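Local coordinates for protein endo-xylogalacturonan hydrolase A (Aspergillus tubingensis, PDB 4C2L) that hydrolyses the galacturonic acid backbone of xylogalacturonan, the xylose-substituted part of the hairy regions of pectin, as a secreted glycoside hydrolase of family 28, at residues G76-T84 / I113-L123; D83-T91 / S128-L136. One frame throughout, in Å; residues are numbered along the deposited sequence.

Contact 1. Residues G76-T84 / I113-L123; sequences GLLKFASDT and IDGNGQDAWDL
L78 and K79 pair in parallel with I113 and D114, and the backbone of D114 is used in both directions. Its N-H reaches L78 O at 2.8 Å in an almost straight bond (177°), while its carbonyl takes F80 N at 2.9 Å. The same D114 O lies in the plane of the F80 ring, at its edge; on that ring CE2 touches I113 CG2. These are neighbouring rungs of the right-handed parallel beta-helix of family 28; strand 55-58, from the preceding rung, flanks 77-80 on its other side. Beyond the strands N116 takes over: with CG anti to the backbone N (chi1 -158°), its amide swings back to the end of strand 77-80. ND2 donates to F80 O at 3.0 Å, lying in the carbonyl plane of F80, and F80 O is 10° out of the N116 amide plane. N116 OD1 accepts from a water 2.8 Å away, which also receives a weak bond from K79 NZ. A second water donates to both A81 O and G115 O, and W87 NE1 also donates to A81 O. D114 OD1, met from above the carboxylate plane, accepts N116 N at 2.9 Å in an Asx turn; D114 OD2 has a long, weak ion pair with K152. Further on, S82 OG stands 3.1 Å from D119 OD2, and T84 leans on helix 118-126, CG2 against D119 CB and CB 3.8 Å from L123 CD2.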
ATOM      1  N   GLY A  76       7.887  22.189  -6.344  1.00 15.15           N
ATOM      2  CA  GLY A  76       8.522  22.578  -5.098  1.00 13.97           C
ATOM      3  C   GLY A  76       8.187  21.620  -3.974  1.00 14.17           C
ATOM      4  O   GLY A  76       7.788  20.469  -4.206  1.00 14.08           O
ATOM      5  N   LEU A  77       8.330  22.120  -2.753  1.00 13.52           N
ATOM      6  CA  LEU A  77       8.101  21.339  -1.546  1.00 13.43           C
ATOM      7  C   LEU A  77       6.757  21.728  -0.939  1.00 13.81           C
ATOM      8  O   LEU A  77       6.497  22.911  -0.729  1.00 14.35           O
ATOM      9  CB  LEU A  77       9.215  21.637  -0.532  1.00 13.59           C
ATOM     10  CG  LEU A  77       9.065  21.021   0.882  1.00 13.48           C
ATOM     11  CD1 LEU A  77       8.914  19.496   0.802  1.00 13.52           C
ATOM     12  CD2 LEU A  77      10.240  21.421   1.762  1.00 13.79           C
ATOM     13  N   LEU A  78       5.890  20.741  -0.713  1.00 13.40           N
ATOM     14  CA  LEU A  78       4.661  20.963   0.056  1.00 13.30           C
ATOM     15  C   LEU A  78       4.909  20.306   1.386  1.00 13.50           C
ATOM     16  O   LEU A  78       5.002  19.074   1.465  1.00 12.95           O
ATOM     17  CB  LEU A  78       3.444  20.304  -0.617  1.00 14.34           C
ATOM     18  CG  LEU A  78       3.163  20.634  -2.090  1.00 15.28           C
ATOM     19  CD1 LEU A  78       1.832  20.067  -2.562  1.00 15.20           C
ATOM     20  CD2 LEU A  78       3.196  22.127  -2.323  1.00 16.15           C
ATOM     21  N   LYS A  79       5.055  21.118   2.429  1.00 12.74           N
ATOM     22  CA  LYS A  79       5.421  20.587   3.717  1.00 13.23           C
ATOM     23  C   LYS A  79       4.243  20.679   4.671  1.00 12.52           C
ATOM     24  O   LYS A  79       3.827  21.779   5.036  1.00 11.69           O
ATOM     25  CB  LYS A  79       6.624  21.331   4.293  1.00 15.06           C
ATOM     26  CG  LYS A  79       7.030  20.737   5.640  1.00 17.76           C
ATOM     27  CD  LYS A  79       8.345  21.276   6.134  1.00 21.26           C
ATOM     28  CE  LYS A  79       8.828  20.465   7.324  1.00 23.73           C
ATOM     29  NZ  LYS A  79       9.995  21.170   7.925  1.00 28.30           N
ATOM     30  N   PHE A  80       3.706  19.520   5.056  1.00 11.53           N
ATOM     31  CA  PHE A  80       2.633  19.491   6.062  1.00 12.05           C
ATOM     32  C   PHE A  80       3.127  19.759   7.470  1.00 12.38           C
ATOM     33  O   PHE A  80       4.234  19.368   7.837  1.00 12.94           O
ATOM     34  CB  PHE A  80       1.917  18.146   6.039  1.00 11.93           C
ATOM     35  CG  PHE A  80       0.910  18.043   4.956  1.00 11.88           C
ATOM     36  CD1 PHE A  80      -0.363  18.598   5.123  1.00 12.05           C
ATOM     37  CD2 PHE A  80       1.217  17.398   3.751  1.00 12.14           C
ATOM     38  CE1 PHE A  80      -1.307  18.505   4.107  1.00 12.03           C
ATOM     39  CE2 PHE A  80       0.267  17.312   2.739  1.00 12.55           C
ATOM     40  CZ  PHE A  80      -0.989  17.859   2.920  1.00 12.30           C
ATOM     41  N   ALA A  81       2.290  20.432   8.262  1.00 12.18           N
ATOM     42  CA  ALA A  81       2.547  20.579   9.692  1.00 12.44           C
ATOM     43  C   ALA A  81       2.458  19.231  10.386  1.00 13.05           C
ATOM     44  O   ALA A  81       1.627  18.406  10.018  1.00 13.05           O
ATOM     45  CB  ALA A  81       1.527  21.520  10.304  1.00 12.50           C
ATOM     46  N   SER A  82       3.305  19.013  11.390  1.00 13.05           N
ATOM     47  CA  SER A  82       3.199  17.800  12.216  1.00 14.16           C
ATOM     48  C   SER A  82       1.955  17.838  13.108  1.00 14.72           C
ATOM     49  O   SER A  82       1.327  16.807  13.339  1.00 15.84           O
ATOM     50  CB  SER A  82       4.461  17.628  13.062  1.00 14.94           C
ATOM     51  OG  SER A  82       4.609  18.759  13.919  1.00 16.62           O
ATOM     52  N   ASP A  83       1.629  19.036  13.605  1.00 15.40           N
ATOM     53  CA  ASP A  83       0.487  19.326  14.512  1.00 15.24           C
ATOM     54  C   ASP A  83      -0.342  18.088  14.873  1.00 14.83           C
ATOM     55  O   ASP A  83      -1.417  17.857  14.313  1.00 14.58           O
ATOM     56  CB  ASP A  83      -0.380  20.406  13.856  1.00 16.49           C
ATOM     57  CG  ASP A  83      -1.365  21.075  14.816  1.00 17.36           C
ATOM     58  OD1 ASP A  83      -1.656  20.545  15.917  1.00 18.17           O
ATOM     59  OD2 ASP A  83      -1.885  22.151  14.428  1.00 18.58           O
ATOM     60  N   THR A  84       0.153  17.281  15.811  1.00 14.08           N
ATOM     61  CA  THR A  84      -0.534  16.017  16.099  1.00 14.00           C
ATOM     62  C   THR A  84      -1.962  16.186  16.650  1.00 14.01           C
ATOM     63  O   THR A  84      -2.805  15.342  16.398  1.00 13.49           O
ATOM     64  CB  THR A  84       0.297  15.078  17.003  1.00 14.42           C
ATOM     65  OG1 THR A  84       0.658  15.761  18.209  1.00 14.46           O
ATOM     66  CG2 THR A  84       1.551  14.640  16.266  1.00 14.46           C
ATOM     67  N   ILE A 113       6.222  15.990  -1.559  1.00 11.26           N
ATOM     68  CA  ILE A 113       5.144  16.167  -0.583  1.00 11.38           C
ATOM     69  C   ILE A 113       5.687  15.546   0.695  1.00 11.08           C
ATOM     70  O   ILE A 113       5.923  14.337   0.755  1.00 11.12           O
ATOM     71  CB  ILE A 113       3.828  15.476  -1.023  1.00 11.51           C
ATOM     72  CG1 ILE A 113       3.371  16.015  -2.387  1.00 12.11           C
ATOM     73  CG2 ILE A 113       2.737  15.663   0.039  1.00 11.25           C
ATOM     74  CD1 ILE A 113       2.252  15.203  -3.036  1.00 12.52           C
ATOM     75  N   ASP A 114       5.883  16.378   1.709  1.00 11.29           N
ATOM     76  CA  ASP A 114       6.486  15.958   2.967  1.00 11.83           C
ATOM     77  C   ASP A 114       5.386  15.869   4.024  1.00 12.20           C
ATOM     78  O   ASP A 114       4.895  16.903   4.483  1.00 11.93           O
ATOM     79  CB  ASP A 114       7.561  16.989   3.378  1.00 12.60           C
ATOM     80  CG  ASP A 114       8.328  16.602   4.654  1.00 13.94           C
ATOM     81  OD1 ASP A 114       7.984  15.610   5.323  1.00 13.66           O
ATOM     82  OD2 ASP A 114       9.309  17.315   4.993  1.00 15.48           O
ATOM     83  N   GLY A 115       5.031  14.645   4.431  1.00 11.34           N
ATOM     84  CA  GLY A 115       4.025  14.431   5.475  1.00 11.65           C
ATOM     85  C   GLY A 115       4.452  14.755   6.888  1.00 11.47           C
ATOM     86  O   GLY A 115       3.607  14.793   7.789  1.00 11.94           O
ATOM     87  N   ASN A 116       5.755  14.983   7.090  1.00 11.68           N
ATOM     88  CA  ASN A 116       6.297  15.439   8.368  1.00 12.20           C
ATOM     89  C   ASN A 116       5.869  14.514   9.504  1.00 11.83           C
ATOM     90  O   ASN A 116       5.414  14.960  10.560  1.00 11.90           O
ATOM     91  CB  ASN A 116       5.853  16.893   8.621  1.00 12.33           C
ATOM     92  CG  ASN A 116       6.743  17.640   9.602  1.00 13.25           C
ATOM     93  OD1 ASN A 116       7.743  17.115  10.106  1.00 13.45           O
ATOM     94  ND2 ASN A 116       6.379  18.902   9.868  1.00 13.84           N
ATOM     95  N   GLY A 117       6.044  13.214   9.281  1.00 11.08           N
ATOM     96  CA  GLY A 117       5.424  12.196  10.113  1.00 11.04           C
ATOM     97  C   GLY A 117       6.113  11.853  11.418  1.00 10.67           C
ATOM     98  O   GLY A 117       5.577  11.079  12.195  1.00 11.51           O
ATOM     99  N   GLN A 118       7.301  12.404  11.670  1.00 10.69           N
ATOM    100  CA  GLN A 118       8.089  11.952  12.837  1.00 11.36           C
ATOM    101  C   GLN A 118       7.300  12.041  14.140  1.00 11.82           C
ATOM    102  O   GLN A 118       7.287  11.091  14.930  1.00 11.69           O
ATOM    103  CB  GLN A 118       9.387  12.766  12.990  1.00 11.60           C
ATOM    104  CG  GLN A 118      10.297  12.211  14.084  1.00 11.70           C
ATOM    105  CD  GLN A 118      10.913  10.860  13.713  1.00 11.56           C
ATOM    106  OE1 GLN A 118      11.500  10.706  12.634  1.00 12.86           O
ATOM    107  NE2 GLN A 118      10.778   9.875  14.599  1.00 11.56           N
ATOM    108  N   ASP A 119       6.675  13.190  14.378  1.00 12.38           N
ATOM    109  CA  ASP A 119       5.951  13.371  15.633  1.00 13.31           C
ATOM    110  C   ASP A 119       4.833  12.339  15.782  1.00 12.77           C
ATOM    111  O   ASP A 119       4.615  11.811  16.876  1.00 12.70           O
ATOM    112  CB  ASP A 119       5.385  14.786  15.745  1.00 14.58           C
ATOM    113  CG  ASP A 119       6.453  15.832  16.002  1.00 17.20           C
ATOM    114  OD1 ASP A 119       7.646  15.485  16.165  1.00 19.19           O
ATOM    115  OD2 ASP A 119       6.087  17.023  16.024  1.00 19.55           O
ATOM    116  N   ALA A 120       4.136  12.062  14.682  1.00 11.87           N
ATOM    117  CA  ALA A 120       3.067  11.068  14.680  1.00 11.78           C
ATOM    118  C   ALA A 120       3.625   9.690  15.005  1.00 11.62           C
ATOM    119  O   ALA A 120       3.013   8.936  15.767  1.00 11.83           O
ATOM    120  CB  ALA A 120       2.338  11.059  13.341  1.00 11.51           C
ATOM    121  N   TRP A 121       4.785   9.342  14.441  1.00 10.93           N
ATOM    122  CA  TRP A 121       5.336   8.011  14.734  1.00 11.02           C
ATOM    123  C   TRP A 121       5.721   7.879  16.177  1.00 11.44           C
ATOM    124  O   TRP A 121       5.537   6.832  16.781  1.00 11.76           O
ATOM    125  CB  TRP A 121       6.548   7.690  13.869  1.00 10.39           C
ATOM    126  CG  TRP A 121       6.301   7.838  12.400  1.00 10.20           C
ATOM    127  CD1 TRP A 121       5.104   7.632  11.705  1.00 10.18           C
ATOM    128  CD2 TRP A 121       7.282   8.224  11.383  1.00 10.21           C
ATOM    129  NE1 TRP A 121       5.285   7.880  10.359  1.00 10.06           N
ATOM    130  CE2 TRP A 121       6.575   8.226  10.107  1.00 10.16           C
ATOM    131  CE3 TRP A 121       8.641   8.574  11.412  1.00 10.09           C
ATOM    132  CZ2 TRP A 121       7.210   8.570   8.909  1.00 10.23           C
ATOM    133  CZ3 TRP A 121       9.272   8.901  10.204  1.00 10.41           C
ATOM    134  CH2 TRP A 121       8.578   8.896   8.982  1.00 10.11           C
ATOM    135  N   ASP A 122       6.269   8.946  16.746  1.00 12.25           N
ATOM    136  CA  ASP A 122       6.694   8.908  18.144  1.00 13.60           C
ATOM    137  C   ASP A 122       5.503   8.878  19.089  1.00 13.92           C
ATOM    138  O   ASP A 122       5.518   8.149  20.088  1.00 13.98           O
ATOM    139  CB  ASP A 122       7.607  10.099  18.452  1.00 15.06           C
ATOM    140  CG  ASP A 122       8.956  10.001  17.741  1.00 17.23           C
ATOM    141  OD1 ASP A 122       9.502   8.902  17.562  1.00 20.15           O
ATOM    142  OD2 ASP A 122       9.495  11.052  17.396  1.00 20.40           O
ATOM    143  N   LEU A 123       4.460   9.641  18.766  1.00 13.64           N
ATOM    144  CA  LEU A 123       3.227   9.618  19.555  1.00 13.54           C
ATOM    145  C   LEU A 123       2.554   8.248  19.480  1.00 13.37           C
ATOM    146  O   LEU A 123       2.190   7.673  20.500  1.00 13.09           O
ATOM    147  CB  LEU A 123       2.265  10.713  19.102  1.00 13.57           C
ATOM    148  CG  LEU A 123       0.945  10.849  19.865  1.00 14.33           C
ATOM    149  CD1 LEU A 123       1.176  10.963  21.369  1.00 14.92           C
ATOM    150  CD2 LEU A 123       0.200  12.077  19.352  1.00 14.34           C
TER
HETATM  151  O   HOH W   1      10.109  18.514   9.883  1.00 36.40           O
HETATM  152  O   HOH W   2       1.872  15.599   9.637  1.00 13.57           O

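Contact 2. Residues D83-T91 / S128-L136. With SO4 (sulfate ion), chain F.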
ATOM      1  N   ASP A  83       1.629  19.036  13.605  1.00 15.40           N
ATOM      2  CA  ASP A  83       0.487  19.326  14.512  1.00 15.24           C
ATOM      3  C   ASP A  83      -0.342  18.088  14.873  1.00 14.83           C
ATOM      4  O   ASP A  83      -1.417  17.857  14.313  1.00 14.58           O
ATOM      5  CB  ASP A  83      -0.380  20.406  13.856  1.00 16.49           C
ATOM      6  CG  ASP A  83      -1.365  21.075  14.816  1.00 17.36           C
ATOM      7  OD1 ASP A  83      -1.656  20.545  15.917  1.00 18.17           O
ATOM      8  OD2 ASP A  83      -1.885  22.151  14.428  1.00 18.58           O
ATOM      9  N   THR A  84       0.153  17.281  15.811  1.00 14.08           N
ATOM     10  CA  THR A  84      -0.534  16.017  16.099  1.00 14.00           C
ATOM     11  C   THR A  84      -1.962  16.186  16.650  1.00 14.01           C
ATOM     12  O   THR A  84      -2.805  15.342  16.398  1.00 13.49           O
ATOM     13  CB  THR A  84       0.297  15.078  17.003  1.00 14.42           C
ATOM     14  OG1 THR A  84       0.658  15.761  18.209  1.00 14.46           O
ATOM     15  CG2 THR A  84       1.551  14.640  16.266  1.00 14.46           C
ATOM     16  N   ASP A  85      -2.221  17.269  17.392  1.00 14.81           N
ATOM     17  CA  ASP A  85      -3.569  17.532  17.890  1.00 15.58           C
ATOM     18  C   ASP A  85      -4.514  17.782  16.718  1.00 14.68           C
ATOM     19  O   ASP A  85      -5.661  17.321  16.722  1.00 16.16           O
ATOM     20  CB  ASP A  85      -3.596  18.771  18.800  1.00 17.76           C
ATOM     21  CG  ASP A  85      -3.063  18.506  20.207  1.00 21.23           C
ATOM     22  OD1 ASP A  85      -2.765  17.350  20.566  1.00 22.57           O
ATOM     23  OD2 ASP A  85      -2.950  19.492  20.969  1.00 23.80           O
ATOM     24  N   TYR A  86      -4.046  18.534  15.722  1.00 14.07           N
ATOM     25  CA  TYR A  86      -4.897  18.819  14.565  1.00 12.82           C
ATOM     26  C   TYR A  86      -5.220  17.542  13.771  1.00 12.61           C
ATOM     27  O   TYR A  86      -6.379  17.283  13.411  1.00 12.09           O
ATOM     28  CB  TYR A  86      -4.259  19.874  13.648  1.00 12.92           C
ATOM     29  CG  TYR A  86      -5.066  20.075  12.392  1.00 12.59           C
ATOM     30  CD1 TYR A  86      -6.173  20.945  12.379  1.00 12.68           C
ATOM     31  CD2 TYR A  86      -4.769  19.349  11.216  1.00 12.03           C
ATOM     32  CE1 TYR A  86      -6.936  21.103  11.230  1.00 12.19           C
ATOM     33  CE2 TYR A  86      -5.529  19.503  10.076  1.00 12.16           C
ATOM     34  CZ  TYR A  86      -6.601  20.378  10.077  1.00 12.40           C
ATOM     35  OH  TYR A  86      -7.341  20.528   8.932  1.00 11.93           O
ATOM     36  N   TRP A  87      -4.193  16.750  13.490  1.00 11.69           N
ATOM     37  CA  TRP A  87      -4.356  15.574  12.633  1.00 11.69           C
ATOM     38  C   TRP A  87      -5.036  14.421  13.301  1.00 11.82           C
ATOM     39  O   TRP A  87      -5.480  13.484  12.625  1.00 11.27           O
ATOM     40  CB  TRP A  87      -2.985  15.128  12.104  1.00 11.56           C
ATOM     41  CG  TRP A  87      -2.437  16.131  11.137  1.00 11.66           C
ATOM     42  CD1 TRP A  87      -1.311  16.943  11.278  1.00 12.12           C
ATOM     43  CD2 TRP A  87      -3.013  16.492   9.845  1.00 12.00           C
ATOM     44  NE1 TRP A  87      -1.158  17.753  10.172  1.00 12.29           N
ATOM     45  CE2 TRP A  87      -2.144  17.531   9.278  1.00 12.06           C
ATOM     46  CE3 TRP A  87      -4.124  16.076   9.124  1.00 12.31           C
ATOM     47  CZ2 TRP A  87      -2.396  18.105   8.037  1.00 12.09           C
ATOM     48  CZ3 TRP A  87      -4.361  16.654   7.866  1.00 12.02           C
ATOM     49  CH2 TRP A  87      -3.517  17.647   7.342  1.00 12.37           C
ATOM     50  N   SER A  88      -5.143  14.474  14.626  1.00 12.76           N
ATOM     51  CA  SER A  88      -5.733  13.376  15.398  1.00 13.48           C
ATOM     52  C   SER A  88      -7.100  12.922  14.848  1.00 13.60           C
ATOM     53  O   SER A  88      -8.045  13.711  14.794  1.00 14.28           O
ATOM     54  CB  SER A  88      -5.885  13.798  16.871  1.00 14.19           C
ATOM     55  OG  SER A  88      -6.342  12.699  17.633  1.00 15.56           O
ATOM     56  N   GLY A  89      -7.188  11.655  14.452  1.00 13.52           N
ATOM     57  CA  GLY A  89      -8.428  11.069  13.950  1.00 13.44           C
ATOM     58  C   GLY A  89      -8.890  11.536  12.574  1.00 13.46           C
ATOM     59  O   GLY A  89      -9.986  11.168  12.130  1.00 14.23           O
ATOM     60  N   ARG A  90      -8.088  12.355  11.901  1.00 12.31           N
ATOM     61  CA  ARG A  90      -8.466  12.840  10.584  1.00 11.91           C
ATOM     62  C   ARG A  90      -8.222  11.787   9.510  1.00 11.78           C
ATOM     63  O   ARG A  90      -7.275  11.006   9.592  1.00 11.39           O
ATOM     64  CB  ARG A  90      -7.734  14.144  10.244  1.00 11.50           C
ATOM     65  CG  ARG A  90      -8.189  15.300  11.128  1.00 11.67           C
ATOM     66  CD  ARG A  90      -7.826  16.647  10.514  1.00 11.63           C
ATOM     67  NE  ARG A  90      -8.343  17.736  11.349  1.00 11.61           N
ATOM     68  CZ  ARG A  90      -9.602  18.188  11.311  1.00 11.55           C
ATOM     69  NH1 ARG A  90     -10.504  17.661  10.478  1.00 11.19           N
ATOM     70  NH2 ARG A  90      -9.954  19.170  12.133  1.00 11.74           N
ATOM     71  N   THR A  91      -9.074  11.786   8.490  1.00 11.68           N
ATOM     72  CA  THR A  91      -8.987  10.803   7.424  1.00 11.84           C
ATOM     73  C   THR A  91      -7.807  11.025   6.477  1.00 11.40           C
ATOM     74  O   THR A  91      -7.085  10.080   6.147  1.00 10.90           O
ATOM     75  CB  THR A  91     -10.309  10.779   6.636  1.00 13.00           C
ATOM     76  OG1 THR A  91     -11.333  10.297   7.513  1.00 14.58           O
ATOM     77  CG2 THR A  91     -10.212   9.858   5.403  1.00 12.80           C
ATOM     78  N   SER A 128      -0.926   3.784  21.270  1.00 19.95           N
ATOM     79  CA  SER A 128      -1.430   3.106  20.089  1.00 21.12           C
ATOM     80  C   SER A 128      -2.859   3.548  19.726  1.00 19.90           C
ATOM     81  O   SER A 128      -3.356   3.176  18.680  1.00 21.54           O
ATOM     82  CB  SER A 128      -1.382   1.588  20.299  1.00 23.53           C
ATOM     83  OG  SER A 128      -2.265   1.241  21.350  1.00 26.43           O
ATOM     84  N   SER A 129      -3.505   4.342  20.579  1.00 19.03           N
ATOM     85  CA  SER A 129      -4.844   4.839  20.269  1.00 18.97           C
ATOM     86  C   SER A 129      -4.787   6.081  19.367  1.00 18.30           C
ATOM     87  O   SER A 129      -5.826   6.549  18.891  1.00 18.54           O
ATOM     88  CB  SER A 129      -5.642   5.135  21.546  1.00 20.14           C
ATOM     89  OG  SER A 129      -5.214   6.341  22.150  1.00 22.75           O
ATOM     90  N   TYR A 130      -3.588   6.629  19.156  1.00 16.84           N
ATOM     91  CA  TYR A 130      -3.458   7.798  18.291  1.00 16.06           C
ATOM     92  C   TYR A 130      -3.779   7.405  16.837  1.00 16.04           C
ATOM     93  O   TYR A 130      -3.182   6.474  16.290  1.00 16.91           O
ATOM     94  CB  TYR A 130      -2.068   8.445  18.417  1.00 14.84           C
ATOM     95  CG  TYR A 130      -1.958   9.696  17.581  1.00 14.69           C
ATOM     96  CD1 TYR A 130      -2.802  10.782  17.818  1.00 14.36           C
ATOM     97  CD2 TYR A 130      -1.028   9.791  16.541  1.00 14.59           C
ATOM     98  CE1 TYR A 130      -2.727  11.938  17.054  1.00 14.05           C
ATOM     99  CE2 TYR A 130      -0.938  10.954  15.775  1.00 14.12           C
ATOM    100  CZ  TYR A 130      -1.804  12.013  16.025  1.00 14.16           C
ATOM    101  OH  TYR A 130      -1.754  13.171  15.255  1.00 13.55           O
ATOM    102  N   SER A 131      -4.731   8.112  16.231  1.00 15.33           N
ATOM    103  CA  SER A 131      -5.239   7.803  14.904  1.00 15.14           C
ATOM    104  C   SER A 131      -4.691   8.843  13.924  1.00 14.68           C
ATOM    105  O   SER A 131      -4.851  10.051  14.133  1.00 14.76           O
ATOM    106  CB  SER A 131      -6.779   7.850  14.922  1.00 16.03           C
ATOM    107  OG  SER A 131      -7.322   7.595  13.646  1.00 18.41           O
ATOM    108  N   ARG A 132      -4.014   8.348  12.887  1.00 12.99           N
ATOM    109  CA  ARG A 132      -3.276   9.204  11.938  1.00 12.61           C
ATOM    110  C   ARG A 132      -3.915   9.228  10.549  1.00 12.05           C
ATOM    111  O   ARG A 132      -4.468   8.219  10.093  1.00 12.39           O
ATOM    112  CB  ARG A 132      -1.834   8.702  11.792  1.00 12.14           C
ATOM    113  CG  ARG A 132      -1.043   8.706  13.090  1.00 12.38           C
ATOM    114  CD  ARG A 132       0.174   7.813  12.955  1.00 12.52           C
ATOM    115  NE  ARG A 132      -0.225   6.404  13.079  1.00 12.40           N
ATOM    116  CZ  ARG A 132       0.509   5.373  12.678  1.00 13.08           C
ATOM    117  NH1 ARG A 132       1.675   5.569  12.070  1.00 12.63           N
ATOM    118  NH2 ARG A 132       0.068   4.130  12.883  1.00 12.78           N
ATOM    119  N   PRO A 133      -3.793  10.365   9.842  1.00 11.33           N
ATOM    120  CA  PRO A 133      -4.367  10.481   8.504  1.00 11.07           C
ATOM    121  C   PRO A 133      -3.518   9.809   7.418  1.00 10.86           C
ATOM    122  O   PRO A 133      -2.315   9.640   7.594  1.00 11.32           O
ATOM    123  CB  PRO A 133      -4.364  11.996   8.259  1.00 11.04           C
ATOM    124  CG  PRO A 133      -3.180  12.479   9.055  1.00 10.94           C
ATOM    125  CD  PRO A 133      -3.179  11.628  10.299  1.00 11.36           C
ATOM    126  N   THR A 134      -4.161   9.485   6.301  1.00 10.72           N
ATOM    127  CA  THR A 134      -3.491   9.053   5.061  1.00 10.29           C
ATOM    128  C   THR A 134      -3.008  10.270   4.305  1.00 10.65           C
ATOM    129  O   THR A 134      -3.712  11.287   4.255  1.00 10.16           O
ATOM    130  CB  THR A 134      -4.508   8.275   4.219  1.00 10.77           C
ATOM    131  OG1 THR A 134      -4.825   7.094   4.958  1.00 11.42           O
ATOM    132  CG2 THR A 134      -3.976   7.932   2.792  1.00 11.07           C
ATOM    133  N   LEU A 135      -1.813  10.175   3.717  1.00  9.69           N
ATOM    134  CA  LEU A 135      -1.216  11.338   3.053  1.00  9.96           C
ATOM    135  C   LEU A 135      -1.988  11.748   1.787  1.00 10.15           C
ATOM    136  O   LEU A 135      -2.339  12.936   1.643  1.00 10.59           O
ATOM    137  CB  LEU A 135       0.266  11.057   2.728  1.00  9.98           C
ATOM    138  CG  LEU A 135       0.962  12.149   1.926  1.00 10.21           C
ATOM    139  CD1 LEU A 135       1.080  13.412   2.778  1.00 10.81           C
ATOM    140  CD2 LEU A 135       2.337  11.645   1.514  1.00 10.38           C
ATOM    141  N   LEU A 136      -2.232  10.796   0.870  1.00  9.55           N
ATOM    142  CA  LEU A 136      -3.002  11.059  -0.355  1.00 10.33           C
ATOM    143  C   LEU A 136      -4.171  10.079  -0.376  1.00 10.49           C
ATOM    144  O   LEU A 136      -3.988   8.860  -0.552  1.00 10.27           O
ATOM    145  CB  LEU A 136      -2.130  10.875  -1.607  1.00 10.49           C
ATOM    146  CG  LEU A 136      -2.833  11.135  -2.948  1.00 10.82           C
ATOM    147  CD1 LEU A 136      -3.458  12.535  -3.000  1.00 11.52           C
ATOM    148  CD2 LEU A 136      -1.819  10.975  -4.067  1.00 10.97           C
TER
HETATM  149  S   SO4 F1408     -11.624  14.671   9.102  1.00 17.00           S
HETATM  150  O1  SO4 F1408     -11.636  14.495  10.576  1.00 17.57           O
HETATM  151  O2  SO4 F1408     -12.897  15.324   8.720  1.00 16.23           O
HETATM  152  O3  SO4 F1408     -11.514  13.334   8.480  1.00 16.07           O
HETATM  153  O4  SO4 F1408     -10.492  15.539   8.694  1.00 14.79           O
HETATM  154  O   HOH W   3      -6.339  10.019  17.697  1.00 16.39           O
HETATM  155  O   HOH W   4      -7.482   8.808  11.281  1.00 22.32           O
HETATM  156  O   HOH W   5      -7.290   7.475   6.635  1.00 23.28           O
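The Y130 ring holds T84 O near its plane, at the edge, and S88 CB approaches it obliquely; P133 CG meets W87 CE3 at 3.7 Å, also obliquely. One face of the W87 indole carries the Y86 ring atom CD2 over its centre. Here the short helix 84-87, N-capped by D83, and the type II turn W87-R90 pack on the connection leading from helix 118-126 into strand 134-139 of the parallel beta-helix. A chi1 of -177° carries the Y130 ring away from its own N and sets OH beside the first turn of helix 84-87, against T84 CB, where it donates to T84 O at 2.7 Å on a carbonyl lone pair; T84 O also takes a weak bond from S88 N. Two backbone bonds join the two segments beyond it, G89 N to S131 O (2.9 Å) and T134 N to T91 O (3.0 Å); P133 CA adds a CH...O contact to R90 O. Waters bridge S88 OG to S131 N and R90 O to S131 OG. Y86 OH lies over one face of the R90 guanidinium, offset toward the rim, and R90 NE sits over a face of the Y86 ring, likewise near the rim. A sulfate, probably from the crystallisation liquor, is at the guanidinium edge: NH1 donates to sulfate O4 at 2.8 Å, and T91 N donates to sulfate O3 at 2.9 Å.

In the fold
The centres of contacts 1 and 2 lie about 10 Å apart on the same side of the chain's centre, and their segments alternate along the sequence: 76-84, 83-91, 113-123, 128-136. D83 and T84 belong to both. Each of the paired strands 77-80 and 112-114 leads into a helix, 84-87 and 118-126, and these two excursions from the beta-helix lie against each other. W87 CZ2 of contact 2 packs on F80 CD1 of contact 1, while L123 CD2 rests on Y130 CD1. In contact 2 the R132 side chain lies about 8 Å from that of D210, the probable proton donor, its guanidinium bonded to P155 O, whereas contact 1 lies away from the annotated sites.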